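Local coordinates for gentamicin resistance protein (Enterococcus gallinarum, PDB 6CTZ) that probably transfers phosphate from a guanine nucleotide to the 2''-hydroxyl of aminoglycosides such as kanamycin, giving resistance to gentamicin and related antibiotics, at residues Ala31-Val34 with Trp38-Arg41; Thr6-Met9 with Asp14-Ile17; Val74-Arg79 with Pro84-Arg89; Leu114-Phe119 with Thr210-Phe215. The protein carries 2 engineered substitutions. All blocks are in the same frame, centred on the assembly; numbering follows the deposited sequence.

The four contacts illustrate how a kinase-like fold builds a nucleotide cleft from small local pairings. Along the chain they follow one another: contact 2 closes first, then contact 1, then contact 3, and contact 4 ends last, joining segments 91 residues apart. Contacts 1 and 3 are hairpins of one five-stranded antiparallel sheet, with centres about 9 Å apart and strands 38-43 and 83-89 side by side. Contact 2 packs against that sheet from the side turned away from GDP. Contact 4 lies in the other lobe, its centre about 21 Å from that of contact 1, yet R41 and D214 join the two by a salt bridge beside the diphosphate.

Contact 1 (Ala31-Val34 with Trp38-Arg41); sequences AILV and WVFR. With GDP (guanosine-5'-diphosphate), chain B.
V39 pairs with L33 across two antiparallel strands and shares its face of the sheet with A31, and its side chain shows how a strand can serve neighbour and ligand together. V39 CB lies 4.1 Å from I32 O. From there V39 CG1, anti to the backbone N (chi1 175°), reaches A31 CB at 4.1 Å and borders N7 of the guanine. The other branch, V39 CG2, points to the six-membered part of the base, 3.8 Å from GDP O6, while L33 CD1 flanks it at longer range. Valine and base thus meet by van der Waals contact, and A31 CB extends the apolar surface to the ribose oxygen O4'.

The backbones are tied by four bonds, between I32 and F40 and between V34 and W38, each pair bonding both ways; V34 N to W38 O is the shortest at 2.7 Å. On the face with I32, V34 and W38, F40 lays CD1 against V34 CG2 at 3.9 Å.

R41 shares the V39 face. Its extended chain carries the guanidinium edge to the alpha phosphate, where R41 NE and R41 NH2 are both hydrogen-bonded to GDP O1A, at 2.7 and 3.0 Å. NH1 forms a salt bridge to E55. An arginine on this strand joining phosphate and helix acid recalls the lysine-glutamate pair of protein kinases: this beta hairpin forms one wall of a kinase-type nucleotide cleft.

Contact 2 (Thr6-Met9 with Asp14-Ile17); sequences TMIM and DISI
The N-terminal helix 2-11 and the loop after it lie on one face of the kinase-like sheet, where I15 and I17 of the loop fold back onto I8 and M9. The chain reverses within a few residues, and the helix then packs on its own continuation through apolar side chains.

I8 divides its work between two branches. With chi1 at -67° placing CG1 beside the backbone N, I8 CG2 is left facing the loop and lies 4.0 Å from I15 CD1. The same methyl, I8 CG2, meets the tip of the second isoleucine, I17 CD1, at 4.1 Å, so one methyl touches both loop side chains. The other branch runs to the sheet, where I8 CD1 packs against the ring of F40.

I17 in turn spans helix and sheet. I17 CD1 touches M9 CG at 3.8 Å, and M9 CG also comes within 3.7 Å of the backbone oxygen I15 O. M9 SD, carried out by an extended chi2 (-167°), lies alongside I17 CG1; the bend at chi3 turns only CE. M9 was modelled in two conformations, so this part is less certain than the isoleucine packing. I17 N, buried here, finds no polar partner in the model.

D14 OD2, just before the isoleucines, is hydrogen-bonded to Y75 OH on strand 73-78. I15 rests on F40 of strand 38-43, and I17 on V34 of strand 29-34, so the loop has partners on strands 29-34, 38-43 and 73-78, with 83-89 lying between the last two.

Contact 3 (Val74-Arg79 with Pro84-Arg89); sequences VYIGKR and PFVGYR. With GDP (guanosine-5'-diphosphate), chain B.
F85 lays its ring flat over G77 on the facing strand, the centroid 4.0 Å from G77 CA and the contact only 14° from the ring normal. The side chain reaches across because its CG sits between the backbone N and carbonyl carbon (chi1 71°), and a residue without a side chain leaves room for the ring. Beside CD2, R79 crosses F85 at about a right angle, with R79 CG 4.2 Å from F85 CD2.

Y75 is placed differently: its ring projects on the same face as F85, with CG1 of the preceding V74 over its centre. The two residues together oppose G87 in a classic beta bulge, and G87 O accepts from both V74 N, at 3.0 Å, and Y75 N, at 3.2 Å.

Y88 points to the other face, its hydroxyl donating to the guanine: Y88 OH to GDP N7 is 2.7 Å.

In the sheet, strand 83-89 lies between 73-78, an outermost strand, and 38-43. F85 stacks on F42 and touches helix 2-11, whereas P84 and V86 pack on helix 46-62.

Contact 4 (Leu114-Phe119 with Thr210-Phe215); sequences LQLAEF and TGIIDF. With MG (magnesium ion), chain C; MG (magnesium ion), chain D; GDP (guanosine-5'-diphosphate), chain B.
F119, I212 and F215 form the close part of this contact. I212 CG1 sits over the centre of the F119 ring, 4.3 Å from its centroid and 11° off the normal, a CH-pi contact; I212 was modelled in two conformations, one of which is described. F215 approaches F119 from the opposite direction, meeting it near the plane of the F119 ring with F215 CZ 3.9 Å from F119 CZ. A chi1 of 173° swings the F119 ring away from its own N and sends it from helix 106-125 toward strand 209-212.

Packing thins toward the start of the helix segment. L116 CD2 only just reaches I212 CD1, at 4.4 Å, and Q115 turns its amide to L209 just before the strand segment.

The wetter side lies beyond the strand, at D214. D214 OD2 bridges two magnesium ions, at 2.1 Å from one and 2.3 Å from the other, and OD1 completes a bidentate grip on the second. Five waters and oxygens of GDP fill other positions, while H197 joins the first ion.

D214, F215 and G216 correspond to the DFG motif of protein kinases. Neighbours in sequence thus face different surroundings: F215 lies among apolar side chains, F119 of this helix and L59 and L62 of helix 46-62, whereas D214 is held mainly by the metals, which couple it to both phosphates, with G216 N and R41 also meeting OD1.

Contact 1 (Ala31-Val34 with Trp38-Arg41)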
# COMPACT_ATOMS: atom_id res chain seq x y z
N ALA A 31 -3.34 2.09 15.04
CA ALA A 31 -2.02 2.17 15.64
C ALA A 31 -2.01 3.25 16.72
O ALA A 31 -2.50 4.36 16.51
CB ALA A 31 -0.94 2.48 14.59
N ILE A 32 -1.43 2.91 17.87
CA ILE A 32 -1.24 3.85 18.96
C ILE A 32 0.25 3.90 19.30
O ILE A 32 1.02 3.01 18.96
CB ILE A 32 -2.07 3.50 20.20
CG1 ILE A 32 -1.66 2.14 20.78
CG2 ILE A 32 -3.54 3.51 19.84
CD1 ILE A 32 -2.37 1.79 22.09
N LEU A 33 0.65 4.99 19.95
CA LEU A 33 2.04 5.19 20.34
C LEU A 33 2.11 5.19 21.86
O LEU A 33 1.42 5.98 22.51
CB LEU A 33 2.56 6.51 19.77
CG LEU A 33 4.04 6.80 19.99
CD1 LEU A 33 4.93 5.75 19.32
CD2 LEU A 33 4.38 8.21 19.50
N VAL A 34 2.94 4.31 22.40
CA VAL A 34 3.09 4.13 23.84
C VAL A 34 4.46 4.67 24.24
O VAL A 34 5.47 4.30 23.65
CB VAL A 34 2.94 2.65 24.24
CG1 VAL A 34 3.40 2.43 25.69
CG2 VAL A 34 1.50 2.20 24.04
N TRP A 38 6.87 3.14 21.28
CA TRP A 38 6.39 1.84 20.85
C TRP A 38 5.08 1.99 20.10
O TRP A 38 4.13 2.58 20.63
CB TRP A 38 6.16 0.92 22.05
CG TRP A 38 7.43 0.49 22.71
CD1 TRP A 38 7.97 1.01 23.86
CD2 TRP A 38 8.32 -0.53 22.27
NE1 TRP A 38 9.14 0.35 24.15
CE2 TRP A 38 9.38 -0.60 23.19
CE3 TRP A 38 8.32 -1.41 21.17
CZ2 TRP A 38 10.43 -1.50 23.06
CZ3 TRP A 38 9.36 -2.30 21.04
CH2 TRP A 38 10.41 -2.34 21.98
N VAL A 39 5.02 1.45 18.90
CA VAL A 39 3.80 1.43 18.16
C VAL A 39 3.08 0.11 18.45
O VAL A 39 3.64 -0.92 18.26
CB VAL A 39 4.06 1.52 16.62
CG1 VAL A 39 2.75 1.38 15.85
CG2 VAL A 39 4.80 2.78 16.25
N PHE A 40 1.88 0.17 18.96
CA PHE A 40 1.03 -1.01 19.09
C PHE A 40 -0.06 -0.94 18.03
O PHE A 40 -0.75 0.07 17.90
CB PHE A 40 0.49 -1.20 20.51
CG PHE A 40 1.50 -1.80 21.42
CD1 PHE A 40 2.43 -1.00 22.08
CD2 PHE A 40 1.59 -3.18 21.57
CE1 PHE A 40 3.39 -1.56 22.91
CE2 PHE A 40 2.54 -3.74 22.38
CZ PHE A 40 3.45 -2.93 23.05
N ARG A 41 -0.17 -2.02 17.25
CA ARG A 41 -0.96 -2.00 16.03
C ARG A 41 -1.98 -3.13 16.10
O ARG A 41 -1.61 -4.31 16.22
CB ARG A 41 -0.03 -2.16 14.83
CG ARG A 41 -0.70 -1.98 13.48
CD ARG A 41 0.39 -2.08 12.44
NE ARG A 41 0.03 -2.11 11.03
CZ ARG A 41 0.13 -3.19 10.26
NH1 ARG A 41 0.45 -4.37 10.79
NH2 ARG A 41 -0.08 -3.10 8.96
PB GDP B . -3.43 0.04 7.73
O1B GDP B . -2.95 -1.34 7.36
O2B GDP B . -3.26 1.03 6.60
O3B GDP B . -4.81 0.02 8.33
O3A GDP B . -2.46 0.50 8.95
PA GDP B . -0.92 1.00 8.90
O1A GDP B . 0.02 -0.14 9.15
O2A GDP B . -0.66 1.76 7.61
O5' GDP B . -0.88 1.96 10.20
C5' GDP B . -1.81 3.03 10.31
C4' GDP B . -1.06 4.34 10.39
O4' GDP B . -0.34 4.37 11.62
C3' GDP B . -0.00 4.54 9.32
O3' GDP B . -0.55 4.98 8.07
C2' GDP B . 0.84 5.61 9.97
O2' GDP B . 0.18 6.88 9.90
C1' GDP B . 0.81 5.18 11.43
N9 GDP B . 2.00 4.35 11.73
C8 GDP B . 2.06 3.00 11.81
N7 GDP B . 3.33 2.62 12.11
C5 GDP B . 4.07 3.75 12.23
C6 GDP B . 5.47 4.08 12.52
O6 GDP B . 6.31 3.19 12.75
N1 GDP B . 5.80 5.38 12.54
C2 GDP B . 4.92 6.38 12.29
N2 GDP B . 5.33 7.66 12.35
N3 GDP B . 3.62 6.15 12.01
C4 GDP B . 3.18 4.87 11.98

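Contact 2 (Thr6-Met9 with Asp14-Ile17)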
# COMPACT_ATOMS: atom_id res chain seq x y z
N THR A 6 -4.84 -1.93 28.81
CA THR A 6 -4.98 -3.11 29.66
C THR A 6 -4.48 -4.36 28.95
O THR A 6 -3.78 -5.18 29.56
CB THR A 6 -6.42 -3.27 30.12
OG1 THR A 6 -6.80 -2.11 30.87
CG2 THR A 6 -6.57 -4.50 31.01
N MET A 7 -4.82 -4.53 27.67
CA MET A 7 -4.30 -5.67 26.92
C MET A 7 -2.78 -5.65 26.88
O MET A 7 -2.12 -6.68 27.09
CB MET A 7 -4.85 -5.67 25.50
CG MET A 7 -6.28 -6.16 25.41
SD MET A 7 -6.78 -6.45 23.71
CE MET A 7 -6.87 -4.78 23.09
N ILE A 8 -2.20 -4.48 26.62
CA ILE A 8 -0.75 -4.37 26.51
C ILE A 8 -0.09 -4.73 27.84
O ILE A 8 0.84 -5.55 27.90
CB ILE A 8 -0.36 -2.96 26.04
CG1 ILE A 8 -0.83 -2.73 24.60
CG2 ILE A 8 1.14 -2.77 26.13
CD1 ILE A 8 -0.70 -1.29 24.16
N MET A 9 -0.57 -4.15 28.93
CA MET A 9 0.12 -4.36 30.19
C MET A 9 -0.10 -5.76 30.75
O MET A 9 0.80 -6.30 31.39
CB MET A 9 -0.24 -3.26 31.19
CG MET A 9 0.40 -1.95 30.79
SD MET A 9 0.35 -0.72 32.08
CE MET A 9 -1.41 -0.38 32.14
N ASP A 14 6.98 -6.13 30.84
CA ASP A 14 8.09 -5.18 30.77
C ASP A 14 7.67 -3.81 30.26
O ASP A 14 8.53 -2.93 30.13
CB ASP A 14 9.25 -5.74 29.93
CG ASP A 14 8.83 -6.13 28.54
OD1 ASP A 14 7.65 -6.52 28.35
OD2 ASP A 14 9.68 -6.06 27.62
N ILE A 15 6.39 -3.60 29.97
CA ILE A 15 5.90 -2.32 29.47
C ILE A 15 5.13 -1.64 30.59
O ILE A 15 4.06 -2.11 31.00
CB ILE A 15 5.03 -2.49 28.22
CG1 ILE A 15 5.86 -3.12 27.11
CG2 ILE A 15 4.46 -1.14 27.77
CD1 ILE A 15 5.05 -3.48 25.93
N SER A 16 5.67 -0.52 31.08
CA SER A 16 4.97 0.35 32.02
C SER A 16 4.54 1.58 31.24
O SER A 16 5.39 2.32 30.72
CB SER A 16 5.87 0.75 33.18
OG SER A 16 5.22 1.70 34.01
N ILE A 17 3.24 1.80 31.14
CA ILE A 17 2.69 2.80 30.24
C ILE A 17 2.61 4.14 30.97
O ILE A 17 1.88 4.27 31.97
CB ILE A 17 1.34 2.37 29.67
CG1 ILE A 17 1.54 1.16 28.75
CG2 ILE A 17 0.70 3.50 28.94
CD1 ILE A 17 0.27 0.67 28.09

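Contact 3 (Val74-Arg79 with Pro84-Arg89)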
# COMPACT_ATOMS: atom_id res chain seq x y z
N VAL A 74 8.47 -6.78 18.19
CA VAL A 74 9.08 -7.30 19.42
C VAL A 74 8.04 -7.93 20.32
O VAL A 74 8.31 -8.92 21.00
CB VAL A 74 9.82 -6.14 20.12
CG1 VAL A 74 10.25 -6.53 21.54
CG2 VAL A 74 11.01 -5.70 19.28
N TYR A 75 6.84 -7.36 20.33
CA TYR A 75 5.75 -7.82 21.19
C TYR A 75 4.68 -8.43 20.30
O TYR A 75 4.22 -7.79 19.35
CB TYR A 75 5.20 -6.64 21.99
CG TYR A 75 6.25 -6.07 22.92
CD1 TYR A 75 6.68 -6.80 24.02
CD2 TYR A 75 6.81 -4.82 22.69
CE1 TYR A 75 7.64 -6.30 24.87
CE2 TYR A 75 7.78 -4.31 23.55
CZ TYR A 75 8.19 -5.05 24.63
OH TYR A 75 9.16 -4.55 25.48
N ILE A 76 4.31 -9.67 20.58
CA ILE A 76 3.29 -10.36 19.81
C ILE A 76 2.20 -10.77 20.78
O ILE A 76 2.41 -11.63 21.65
CB ILE A 76 3.86 -11.56 19.03
CG1 ILE A 76 4.94 -11.08 18.06
CG2 ILE A 76 2.74 -12.26 18.28
CD1 ILE A 76 5.46 -12.14 17.11
N GLY A 77 1.05 -10.10 20.69
CA GLY A 77 -0.05 -10.31 21.59
C GLY A 77 -1.23 -10.99 20.92
O GLY A 77 -1.24 -11.28 19.72
N LYS A 78 -2.26 -11.22 21.73
CA LYS A 78 -3.46 -11.89 21.32
C LYS A 78 -4.68 -11.27 21.96
O LYS A 78 -4.67 -11.02 23.12
CB LYS A 78 -3.34 -13.33 21.83
CG LYS A 78 -4.21 -14.34 21.20
CD LYS A 78 -3.65 -15.70 21.48
CE LYS A 78 -4.06 -16.16 22.85
NZ LYS A 78 -3.00 -15.92 23.85
N ARG A 79 -5.72 -11.01 21.20
CA ARG A 79 -6.97 -10.52 21.77
C ARG A 79 -7.81 -11.72 22.21
O ARG A 79 -8.50 -11.66 23.18
CB ARG A 79 -7.82 -9.80 20.77
CG ARG A 79 -7.25 -8.50 20.36
CD ARG A 79 -8.22 -7.82 19.48
NE ARG A 79 -9.06 -7.07 20.32
CZ ARG A 79 -9.25 -5.79 20.22
NH1 ARG A 79 -8.63 -5.13 19.31
NH2 ARG A 79 -10.02 -5.21 21.09
N PRO A 84 -4.55 -11.60 16.53
CA PRO A 84 -3.26 -11.12 17.03
C PRO A 84 -3.18 -9.60 17.05
O PRO A 84 -3.95 -8.90 16.39
CB PRO A 84 -2.27 -11.66 15.99
CG PRO A 84 -3.07 -11.63 14.72
CD PRO A 84 -4.48 -11.98 15.11
N PHE A 85 -2.19 -9.10 17.80
CA PHE A 85 -1.77 -7.70 17.69
C PHE A 85 -0.28 -7.63 17.98
O PHE A 85 0.30 -8.59 18.50
CB PHE A 85 -2.61 -6.75 18.55
CG PHE A 85 -2.38 -6.88 20.03
CD1 PHE A 85 -1.38 -6.14 20.65
CD2 PHE A 85 -3.18 -7.70 20.81
CE1 PHE A 85 -1.18 -6.23 22.02
CE2 PHE A 85 -2.98 -7.80 22.18
CZ PHE A 85 -1.97 -7.06 22.78
N VAL A 86 0.36 -6.54 17.57
CA VAL A 86 1.79 -6.43 17.75
C VAL A 86 2.28 -5.10 18.23
O VAL A 86 1.61 -4.15 18.13
CB VAL A 86 2.55 -6.71 16.40
CG1 VAL A 86 2.30 -8.12 15.94
CG2 VAL A 86 2.12 -5.72 15.29
N GLY A 87 3.49 -5.08 18.75
CA GLY A 87 4.16 -3.87 19.13
C GLY A 87 5.56 -3.83 18.53
O GLY A 87 6.24 -4.81 18.55
N TYR A 88 5.96 -2.68 18.02
CA TYR A 88 7.25 -2.47 17.44
C TYR A 88 7.79 -1.09 17.74
O TYR A 88 7.03 -0.22 17.91
CB TYR A 88 7.23 -2.71 15.91
CG TYR A 88 6.22 -1.93 15.06
CD1 TYR A 88 4.98 -2.43 14.83
CD2 TYR A 88 6.56 -0.75 14.43
CE1 TYR A 88 4.09 -1.79 14.02
CE2 TYR A 88 5.65 -0.10 13.61
CZ TYR A 88 4.44 -0.65 13.40
OH TYR A 88 3.51 -0.08 12.58
N ARG A 89 9.10 -0.95 17.82
CA ARG A 89 9.69 0.36 18.04
C ARG A 89 9.28 1.22 16.85
O ARG A 89 9.38 0.80 15.74
CB ARG A 89 11.22 0.31 18.13
CG ARG A 89 11.76 -0.23 19.45
CD ARG A 89 13.16 0.24 19.83
NE ARG A 89 13.45 -0.05 21.25
CZ ARG A 89 13.19 0.78 22.27
NH1 ARG A 89 12.66 1.94 22.08
NH2 ARG A 89 13.46 0.41 23.52
PB GDP B . -3.43 0.04 7.73
O1B GDP B . -2.95 -1.34 7.36
O2B GDP B . -3.26 1.03 6.60
O3B GDP B . -4.81 0.02 8.33
O3A GDP B . -2.46 0.50 8.95
PA GDP B . -0.92 1.00 8.90
O1A GDP B . 0.02 -0.14 9.15
O2A GDP B . -0.66 1.76 7.61
O5' GDP B . -0.88 1.96 10.20
C5' GDP B . -1.81 3.03 10.31
C4' GDP B . -1.06 4.34 10.39
O4' GDP B . -0.34 4.37 11.62
C3' GDP B . -0.00 4.54 9.32
O3' GDP B . -0.55 4.98 8.07
C2' GDP B . 0.84 5.61 9.97
O2' GDP B . 0.18 6.88 9.90
C1' GDP B . 0.81 5.18 11.43
N9 GDP B . 2.00 4.35 11.73
C8 GDP B . 2.06 3.00 11.81
N7 GDP B . 3.33 2.62 12.11
C5 GDP B . 4.07 3.75 12.23
C6 GDP B . 5.47 4.08 12.52
O6 GDP B . 6.31 3.19 12.75
N1 GDP B . 5.80 5.38 12.54
C2 GDP B . 4.92 6.38 12.29
N2 GDP B . 5.33 7.66 12.35
N3 GDP B . 3.62 6.15 12.01
C4 GDP B . 3.18 4.87 11.98

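Contact 4 (Leu114-Phe119 with Thr210-Phe215)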
# COMPACT_ATOMS: atom_id res chain seq x y z
N LEU A 114 15.70 7.29 -6.30
CA LEU A 114 16.73 6.26 -6.34
C LEU A 114 16.52 5.24 -5.23
O LEU A 114 16.63 4.03 -5.46
CB LEU A 114 18.09 6.94 -6.19
CG LEU A 114 19.31 6.01 -6.15
CD1 LEU A 114 19.37 5.12 -7.39
CD2 LEU A 114 20.58 6.84 -5.99
N GLN A 115 16.21 5.70 -4.02
CA GLN A 115 16.02 4.78 -2.91
C GLN A 115 14.78 3.92 -3.09
O GLN A 115 14.78 2.74 -2.74
CB GLN A 115 15.95 5.53 -1.59
CG GLN A 115 17.26 6.11 -1.14
CD GLN A 115 17.11 6.72 0.23
OE1 GLN A 115 16.79 7.90 0.35
NE2 GLN A 115 17.30 5.91 1.27
N LEU A 116 13.70 4.49 -3.63
CA LEU A 116 12.51 3.69 -3.89
C LEU A 116 12.76 2.67 -4.99
O LEU A 116 12.31 1.52 -4.89
CB LEU A 116 11.34 4.60 -4.25
CG LEU A 116 10.69 5.30 -3.06
CD1 LEU A 116 9.69 6.32 -3.54
CD2 LEU A 116 9.99 4.27 -2.16
N ALA A 117 13.49 3.06 -6.04
CA ALA A 117 13.86 2.09 -7.07
C ALA A 117 14.64 0.93 -6.47
O ALA A 117 14.38 -0.24 -6.79
CB ALA A 117 14.69 2.78 -8.15
N GLU A 118 15.58 1.23 -5.58
CA GLU A 118 16.37 0.18 -4.94
C GLU A 118 15.51 -0.72 -4.07
O GLU A 118 15.67 -1.94 -4.08
CB GLU A 118 17.49 0.82 -4.12
CG GLU A 118 18.34 -0.15 -3.32
CD GLU A 118 19.44 0.55 -2.55
OE1 GLU A 118 19.12 1.41 -1.70
OE2 GLU A 118 20.63 0.25 -2.79
N PHE A 119 14.58 -0.13 -3.32
CA PHE A 119 13.67 -0.92 -2.48
C PHE A 119 12.83 -1.86 -3.34
O PHE A 119 12.69 -3.05 -3.02
CB PHE A 119 12.78 0.03 -1.68
CG PHE A 119 11.69 -0.66 -0.90
CD1 PHE A 119 11.97 -1.34 0.27
CD2 PHE A 119 10.38 -0.61 -1.34
CE1 PHE A 119 10.97 -1.96 0.99
CE2 PHE A 119 9.37 -1.25 -0.62
CZ PHE A 119 9.67 -1.91 0.55
N THR A 210 14.06 6.71 5.07
CA THR A 210 14.56 5.93 6.18
C THR A 210 13.73 4.70 6.50
O THR A 210 14.26 3.76 7.10
CB THR A 210 14.72 6.78 7.45
OG1 THR A 210 13.46 7.36 7.80
CG2 THR A 210 15.75 7.87 7.25
N GLY A 211 12.45 4.67 6.11
CA GLY A 211 11.62 3.55 6.49
C GLY A 211 10.42 3.39 5.60
O GLY A 211 9.99 4.33 4.93
N ILE A 212 9.89 2.16 5.60
CA ILE A 212 8.64 1.81 4.92
C ILE A 212 7.81 0.99 5.89
O ILE A 212 8.33 0.04 6.50
CB ILE A 212 8.90 0.99 3.63
CG1 ILE A 212 9.75 1.78 2.63
CG2 ILE A 212 7.57 0.55 3.00
CD1 ILE A 212 8.97 2.84 1.86
N ILE A 213 6.53 1.34 6.04
CA ILE A 213 5.63 0.61 6.92
C ILE A 213 4.50 -0.07 6.14
O ILE A 213 4.40 0.05 4.92
CB ILE A 213 5.08 1.53 8.03
CG1 ILE A 213 4.32 2.72 7.43
CG2 ILE A 213 6.22 1.98 8.96
CD1 ILE A 213 3.50 3.48 8.44
N ASP A 214 3.65 -0.81 6.87
CA ASP A 214 2.40 -1.41 6.39
C ASP A 214 2.56 -2.36 5.21
O ASP A 214 2.22 -2.01 4.07
CB ASP A 214 1.34 -0.36 6.07
CG ASP A 214 -0.04 -0.99 5.86
OD1 ASP A 214 -0.19 -2.22 6.08
OD2 ASP A 214 -0.97 -0.24 5.47
N PHE A 215 3.04 -3.57 5.48
CA PHE A 215 3.19 -4.61 4.48
C PHE A 215 1.98 -5.54 4.41
O PHE A 215 2.09 -6.65 3.89
CB PHE A 215 4.47 -5.41 4.74
CG PHE A 215 5.75 -4.67 4.41
CD1 PHE A 215 6.18 -3.60 5.20
CD2 PHE A 215 6.52 -5.06 3.33
CE1 PHE A 215 7.37 -2.93 4.90
CE2 PHE A 215 7.70 -4.40 3.03
CZ PHE A 215 8.13 -3.32 3.81
MG MG C . -1.54 1.76 5.78
MG MG D . -2.33 -2.06 5.58
PB GDP B . -3.43 0.04 7.73
O1B GDP B . -2.95 -1.34 7.36
O2B GDP B . -3.26 1.03 6.60
O3B GDP B . -4.81 0.02 8.33
O3A GDP B . -2.46 0.50 8.95
PA GDP B . -0.92 1.00 8.90
O1A GDP B . 0.02 -0.14 9.15
O2A GDP B . -0.66 1.76 7.61
O5' GDP B . -0.88 1.96 10.20
C5' GDP B . -1.81 3.03 10.31
C4' GDP B . -1.06 4.34 10.39
O4' GDP B . -0.34 4.37 11.62
C3' GDP B . -0.00 4.54 9.32
O3' GDP B . -0.55 4.98 8.07
C2' GDP B . 0.84 5.61 9.97
O2' GDP B . 0.18 6.88 9.90
C1' GDP B . 0.81 5.18 11.43
N9 GDP B . 2.00 4.35 11.73
C8 GDP B . 2.06 3.00 11.81
N7 GDP B . 3.33 2.62 12.11
C5 GDP B . 4.07 3.75 12.23
C6 GDP B . 5.47 4.08 12.52
O6 GDP B . 6.31 3.19 12.75
N1 GDP B . 5.80 5.38 12.54
C2 GDP B . 4.92 6.38 12.29
N2 GDP B . 5.33 7.66 12.35
N3 GDP B . 3.62 6.15 12.01
C4 GDP B . 3.18 4.87 11.98
O HOH W 1 -2.05 3.75 5.94
O HOH W 2 -2.62 1.70 3.98
O HOH W 3 -1.63 -2.37 3.56
O HOH W 4 -2.71 -4.10 6.15
O HOH W 5 -4.17 -1.73 4.75